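Local structure of exopolygalacturonase (Yersinia enterocolitica, 2UVF) at residues V268-R276 / T348-G356. The protein hydrolyses polygalacturonic acid, the backbone of pectin, as a family 28 exo-acting glycoside hydrolase that binds digalacturonic acid in its active-site cleft. Residues are numbered along the deposited sequence; the frame is centred on the assembly and turned at random.
Sequences VIDGNGWLR and TVRNPAFHG. With ADA (alpha-D-galactopyranuronic acid), chain C; ADA (alpha-D-galactopyranuronic acid), chain B.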
ATOM      1  N   VAL A 268       4.027  15.932   7.980  1.00 34.44           N
ATOM      2  CA  VAL A 268       4.345  14.635   8.575  1.00 33.58           C
ATOM      3  C   VAL A 268       3.263  14.214   9.581  1.00 33.91           C
ATOM      4  O   VAL A 268       2.721  15.050  10.324  1.00 34.04           O
ATOM      5  CB  VAL A 268       5.741  14.690   9.259  1.00 33.27           C
ATOM      6  CG1 VAL A 268       6.040  13.435  10.107  1.00 33.87           C
ATOM      7  CG2 VAL A 268       6.845  14.940   8.219  1.00 32.74           C
ATOM      8  N   ILE A 269       2.928  12.923   9.571  1.00 33.47           N
ATOM      9  CA  ILE A 269       2.130  12.313  10.637  1.00 32.88           C
ATOM     10  C   ILE A 269       3.012  11.316  11.366  1.00 32.43           C
ATOM     11  O   ILE A 269       3.441  10.305  10.787  1.00 32.01           O
ATOM     12  CB  ILE A 269       0.855  11.595  10.131  1.00 32.56           C
ATOM     13  CG1 ILE A 269       0.062  12.494   9.163  1.00 32.01           C
ATOM     14  CG2 ILE A 269       0.003  11.178  11.334  1.00 33.48           C
ATOM     15  CD1 ILE A 269      -1.035  11.794   8.354  1.00 32.51           C
ATOM     16  N   ASP A 270       3.267  11.617  12.638  1.00 31.60           N
ATOM     17  CA  ASP A 270       4.185  10.864  13.459  1.00 31.34           C
ATOM     18  C   ASP A 270       3.424  10.186  14.610  1.00 31.43           C
ATOM     19  O   ASP A 270       2.813  10.854  15.421  1.00 31.18           O
ATOM     20  CB  ASP A 270       5.305  11.777  13.970  1.00 31.15           C
ATOM     21  CG  ASP A 270       6.405  11.011  14.643  1.00 31.70           C
ATOM     22  OD1 ASP A 270       6.173   9.871  15.077  1.00 32.96           O
ATOM     23  OD2 ASP A 270       7.510  11.546  14.762  1.00 34.61           O
ATOM     24  N   GLY A 271       3.454   8.854  14.648  1.00 31.47           N
ATOM     25  CA  GLY A 271       2.622   8.091  15.582  1.00 31.66           C
ATOM     26  C   GLY A 271       3.121   7.973  17.013  1.00 31.07           C
ATOM     27  O   GLY A 271       2.350   7.606  17.903  1.00 30.91           O
ATOM     28  N   ASN A 272       4.411   8.257  17.200  1.00 31.06           N
ATOM     29  CA  ASN A 272       5.077   8.382  18.496  1.00 31.80           C
ATOM     30  C   ASN A 272       5.188   7.029  19.195  1.00 31.97           C
ATOM     31  O   ASN A 272       5.193   6.946  20.445  1.00 32.42           O
ATOM     32  CB  ASN A 272       4.373   9.442  19.383  1.00 31.99           C
ATOM     33  CG  ASN A 272       5.296  10.063  20.431  1.00 34.13           C
ATOM     34  OD1 ASN A 272       6.502   9.762  20.492  1.00 36.70           O
ATOM     35  ND2 ASN A 272       4.731  10.943  21.261  1.00 33.08           N
ATOM     36  N   GLY A 273       5.303   5.977  18.378  1.00 30.47           N
ATOM     37  CA  GLY A 273       5.134   4.615  18.831  1.00 29.05           C
ATOM     38  C   GLY A 273       6.361   3.988  19.426  1.00 28.76           C
ATOM     39  O   GLY A 273       6.268   3.177  20.366  1.00 27.38           O
ATOM     40  N   TRP A 274       7.514   4.368  18.871  1.00 28.22           N
ATOM     41  CA  TRP A 274       8.764   3.651  19.086  1.00 28.49           C
ATOM     42  C   TRP A 274       9.964   4.549  19.222  1.00 29.29           C
ATOM     43  O   TRP A 274      10.025   5.619  18.604  1.00 30.19           O
ATOM     44  CB  TRP A 274       9.052   2.766  17.869  1.00 27.58           C
ATOM     45  CG  TRP A 274       8.012   1.804  17.606  1.00 25.76           C
ATOM     46  CD1 TRP A 274       7.044   1.879  16.646  1.00 27.22           C
ATOM     47  CD2 TRP A 274       7.797   0.603  18.309  1.00 26.09           C
ATOM     48  NE1 TRP A 274       6.234   0.783  16.706  1.00 26.08           N
ATOM     49  CE2 TRP A 274       6.672  -0.020  17.731  1.00 26.13           C
ATOM     50  CE3 TRP A 274       8.446  -0.026  19.388  1.00 25.84           C
ATOM     51  CZ2 TRP A 274       6.198  -1.242  18.180  1.00 25.31           C
ATOM     52  CZ3 TRP A 274       7.957  -1.229  19.840  1.00 25.57           C
ATOM     53  CH2 TRP A 274       6.852  -1.835  19.227  1.00 25.59           C
ATOM     54  N   LEU A 275      10.941   4.066  19.974  1.00 29.74           N
ATOM     55  CA  LEU A 275      12.238   4.693  20.030  1.00 30.12           C
ATOM     56  C   LEU A 275      12.979   4.443  18.719  1.00 31.03           C
ATOM     57  O   LEU A 275      12.659   3.514  17.979  1.00 29.90           O
ATOM     58  CB  LEU A 275      13.032   4.162  21.233  1.00 30.50           C
ATOM     59  CG  LEU A 275      12.643   4.702  22.629  1.00 29.26           C
ATOM     60  CD1 LEU A 275      13.477   4.027  23.655  1.00 29.75           C
ATOM     61  CD2 LEU A 275      12.810   6.221  22.758  1.00 29.71           C
ATOM     62  N   ARG A 276      13.974   5.281  18.434  1.00 31.78           N
ATOM     63  CA  ARG A 276      14.831   5.077  17.281  1.00 32.53           C
ATOM     64  C   ARG A 276      15.719   3.841  17.469  1.00 33.18           C
ATOM     65  O   ARG A 276      15.926   3.383  18.595  1.00 33.42           O
ATOM     66  CB  ARG A 276      15.666   6.341  17.035  1.00 32.60           C
ATOM     67  CG  ARG A 276      14.846   7.543  16.591  1.00 31.22           C
ATOM     68  CD  ARG A 276      14.278   7.334  15.213  1.00 31.41           C
ATOM     69  NE  ARG A 276      13.699   8.574  14.714  1.00 32.04           N
ATOM     70  CZ  ARG A 276      14.320   9.452  13.930  1.00 29.33           C
ATOM     71  NH1 ARG A 276      15.557   9.228  13.533  1.00 29.10           N
ATOM     72  NH2 ARG A 276      13.693  10.564  13.549  1.00 27.68           N
ATOM     73  N   THR A 348       3.933  12.513   4.779  1.00 28.17           N
ATOM     74  CA  THR A 348       4.905  11.539   5.268  1.00 28.30           C
ATOM     75  C   THR A 348       4.345  10.835   6.509  1.00 27.79           C
ATOM     76  O   THR A 348       3.686  11.473   7.362  1.00 28.75           O
ATOM     77  CB  THR A 348       6.265  12.238   5.532  1.00 27.96           C
ATOM     78  OG1 THR A 348       6.762  12.710   4.277  1.00 31.24           O
ATOM     79  CG2 THR A 348       7.309  11.305   6.121  1.00 27.54           C
ATOM     80  N   VAL A 349       4.573   9.527   6.587  1.00 27.03           N
ATOM     81  CA  VAL A 349       4.167   8.705   7.728  1.00 26.22           C
ATOM     82  C   VAL A 349       5.419   8.244   8.450  1.00 27.04           C
ATOM     83  O   VAL A 349       6.329   7.642   7.847  1.00 26.69           O
ATOM     84  CB  VAL A 349       3.317   7.452   7.313  1.00 25.70           C
ATOM     85  CG1 VAL A 349       3.049   6.517   8.531  1.00 25.85           C
ATOM     86  CG2 VAL A 349       2.010   7.864   6.758  1.00 25.20           C
ATOM     87  N   ARG A 350       5.465   8.505   9.748  1.00 27.90           N
ATOM     88  CA  ARG A 350       6.564   8.041  10.566  1.00 28.06           C
ATOM     89  C   ARG A 350       6.071   7.320  11.799  1.00 27.83           C
ATOM     90  O   ARG A 350       4.999   7.614  12.266  1.00 28.11           O
ATOM     91  CB  ARG A 350       7.422   9.227  10.963  1.00 28.78           C
ATOM     92  CG  ARG A 350       8.234   9.735   9.782  1.00 30.80           C
ATOM     93  CD  ARG A 350       9.127  10.859  10.144  1.00 31.76           C
ATOM     94  NE  ARG A 350       9.944  11.172   8.991  1.00 34.11           N
ATOM     95  CZ  ARG A 350      10.715  12.238   8.884  1.00 33.83           C
ATOM     96  NH1 ARG A 350      10.791  13.108   9.880  1.00 33.72           N
ATOM     97  NH2 ARG A 350      11.426  12.408   7.780  1.00 32.48           N
ATOM     98  N   ASN A 351       6.840   6.345  12.282  1.00 27.79           N
ATOM     99  CA  ASN A 351       6.742   5.870  13.665  1.00 27.65           C
ATOM    100  C   ASN A 351       5.331   5.451  14.184  1.00 28.26           C
ATOM    101  O   ASN A 351       4.883   5.977  15.208  1.00 28.59           O
ATOM    102  CB  ASN A 351       7.316   6.964  14.584  1.00 27.92           C
ATOM    103  CG  ASN A 351       7.874   6.419  15.890  1.00 27.18           C
ATOM    104  OD1 ASN A 351       8.397   7.175  16.706  1.00 29.36           O
ATOM    105  ND2 ASN A 351       7.797   5.118  16.079  1.00 23.90           N
ATOM    106  N   PRO A 352       4.649   4.487  13.514  1.00 27.70           N
ATOM    107  CA  PRO A 352       3.330   4.127  14.007  1.00 27.69           C
ATOM    108  C   PRO A 352       3.498   3.232  15.227  1.00 28.24           C
ATOM    109  O   PRO A 352       4.465   2.470  15.293  1.00 29.20           O
ATOM    110  CB  PRO A 352       2.738   3.334  12.839  1.00 27.33           C
ATOM    111  CG  PRO A 352       3.927   2.619  12.250  1.00 25.82           C
ATOM    112  CD  PRO A 352       5.047   3.647  12.361  1.00 27.36           C
ATOM    113  N   ALA A 353       2.583   3.316  16.189  1.00 28.56           N
ATOM    114  CA  ALA A 353       2.609   2.394  17.328  1.00 28.35           C
ATOM    115  C   ALA A 353       2.223   0.962  16.925  1.00 27.83           C
ATOM    116  O   ALA A 353       2.708   0.006  17.504  1.00 28.69           O
ATOM    117  CB  ALA A 353       1.723   2.922  18.483  1.00 28.79           C
ATOM    118  N   PHE A 354       1.389   0.817  15.903  1.00 27.67           N
ATOM    119  CA  PHE A 354       0.985  -0.499  15.392  1.00 27.15           C
ATOM    120  C   PHE A 354       1.106  -0.431  13.850  1.00 27.81           C
ATOM    121  O   PHE A 354       2.249  -0.394  13.328  1.00 28.52           O
ATOM    122  CB  PHE A 354      -0.407  -0.839  15.931  1.00 26.85           C
ATOM    123  CG  PHE A 354      -0.894  -2.254  15.652  1.00 25.92           C
ATOM    124  CD1 PHE A 354      -0.053  -3.343  15.706  1.00 23.13           C
ATOM    125  CD2 PHE A 354      -2.233  -2.471  15.358  1.00 25.78           C
ATOM    126  CE1 PHE A 354      -0.534  -4.648  15.466  1.00 24.95           C
ATOM    127  CE2 PHE A 354      -2.723  -3.775  15.109  1.00 26.03           C
ATOM    128  CZ  PHE A 354      -1.870  -4.859  15.162  1.00 26.13           C
ATOM    129  N   HIS A 355      -0.019  -0.330  13.138  1.00 27.61           N
ATOM    130  CA  HIS A 355      -0.036  -0.277  11.667  1.00 28.16           C
ATOM    131  C   HIS A 355       0.078   1.165  11.190  1.00 28.47           C
ATOM    132  O   HIS A 355      -0.092   2.094  11.971  1.00 28.03           O
ATOM    133  CB  HIS A 355      -1.342  -0.855  11.064  1.00 27.85           C
ATOM    134  CG  HIS A 355      -1.644  -2.284  11.425  1.00 26.35           C
ATOM    135  ND1 HIS A 355      -0.688  -3.277  11.469  1.00 27.02           N
ATOM    136  CD2 HIS A 355      -2.822  -2.896  11.685  1.00 23.99           C
ATOM    137  CE1 HIS A 355      -1.255  -4.429  11.771  1.00 25.43           C
ATOM    138  NE2 HIS A 355      -2.553  -4.227  11.896  1.00 25.05           N
ATOM    139  N   GLY A 356       0.330   1.340   9.889  1.00 29.33           N
ATOM    140  CA  GLY A 356       0.407   2.666   9.256  1.00 29.82           C
ATOM    141  C   GLY A 356      -0.985   3.129   8.884  1.00 30.64           C
ATOM    142  O   GLY A 356      -1.790   3.475   9.761  1.00 30.72           O
TER
HETATM  143  C1  ADA C   2      -2.976  -9.300   9.224  1.00 48.63           C
HETATM  144  C2  ADA C   2      -3.566  -8.624   7.969  1.00 49.10           C
HETATM  145  C3  ADA C   2      -3.454  -7.100   8.166  1.00 48.76           C
HETATM  146  C4  ADA C   2      -4.226  -6.665   9.450  1.00 47.80           C
HETATM  147  C5  ADA C   2      -3.661  -7.418  10.675  1.00 46.90           C
HETATM  148  C6  ADA C   2      -4.307  -7.161  12.064  1.00 46.04           C
HETATM  149  O2  ADA C   2      -2.899  -9.066   6.771  1.00 46.13           O
HETATM  150  O3  ADA C   2      -3.911  -6.404   7.009  1.00 50.89           O
HETATM  151  O4  ADA C   2      -5.632  -6.903   9.323  1.00 46.13           O
HETATM  152  O5  ADA C   2      -3.655  -8.860  10.444  1.00 47.28           O
HETATM  153  O6B ADA C   2      -4.599  -8.175  12.736  1.00 45.16           O
HETATM  154  O6A ADA C   2      -4.486  -5.979  12.447  1.00 43.57           O
HETATM  155  C1  ADA B   1       1.865  -8.793   9.190  1.00 47.05           C
HETATM  156  C2  ADA B   1       0.832  -7.793   9.749  1.00 45.97           C
HETATM  157  C3  ADA B   1       0.133  -8.493  10.936  1.00 47.22           C
HETATM  158  C4  ADA B   1      -0.791  -9.553  10.312  1.00 49.04           C
HETATM  159  C5  ADA B   1       0.128 -10.564   9.603  1.00 49.86           C
HETATM  160  C6  ADA B   1      -0.697 -11.648   8.871  1.00 51.33           C
HETATM  161  O1  ADA B   1       2.809  -9.274  10.192  1.00 47.38           O
HETATM  162  O2  ADA B   1       1.399  -6.550  10.097  1.00 40.15           O
HETATM  163  O3  ADA B   1      -0.542  -7.577  11.834  1.00 46.12           O
HETATM  164  O4  ADA B   1      -1.584  -8.906   9.285  1.00 49.77           O
HETATM  165  O5  ADA B   1       1.075  -9.901   8.657  1.00 49.61           O
HETATM  166  O6B ADA B   1      -1.109 -11.390   7.711  1.00 51.73           O
HETATM  167  O6A ADA B   1      -0.907 -12.732   9.471  1.00 52.09           O
HETATM  168  O   HOH W   1       4.440  -0.568  14.821  1.00 20.07           O
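Val268 lies beside Thr348 on a strand pair running parallel, 268-270 against 348-350, with axes 4.7 Å apart. Its CG1, anti to the backbone N (chi1 170°), reaches the aliphatic part of Arg350, while CG2 meets Thr348 CB; beta-branched residues such as these two favour the extended backbone. Ile269 N donates to Thr348 O at 2.7 Å, and Ile269 O accepts from Arg350 N at 2.9 Å; the hydrocarbon side chain of Ile269 lies on the opposite face, with that of Val349. Asp270 shares the Val268 face with Arg350, whose NE is hydrogen-bonded to Gln373 OE1. The Asp270 carboxylate, short enough to turn back, closes an Asx turn, OD1 accepting from Asn272 N at 3.2 Å, and lies near a bound nickel ion. Gly271 N still donates to Arg350 O (3.1 Å), but beyond it the backbones come close: Gly271 and Gly273 each turn toward the other segment the side where a side chain would collide with it. Gly273 CA thus packs 3.8 Å from Ala353 CB, and Gly273 N reaches Asn351 O from above its carbonyl plane. Trp274 brings its long indole edge to Pro352 O; NE1 donates to a water (2.9 Å) that donates in turn to Phe354 O. Farther along 348-356, His355 NE2 donates almost straight (174°) to galacturonate O6A in chain C, 2.7 Å away. Two stacked rungs, the second sending its loop to the sugar, typify the right-handed parallel beta-helix of family 28.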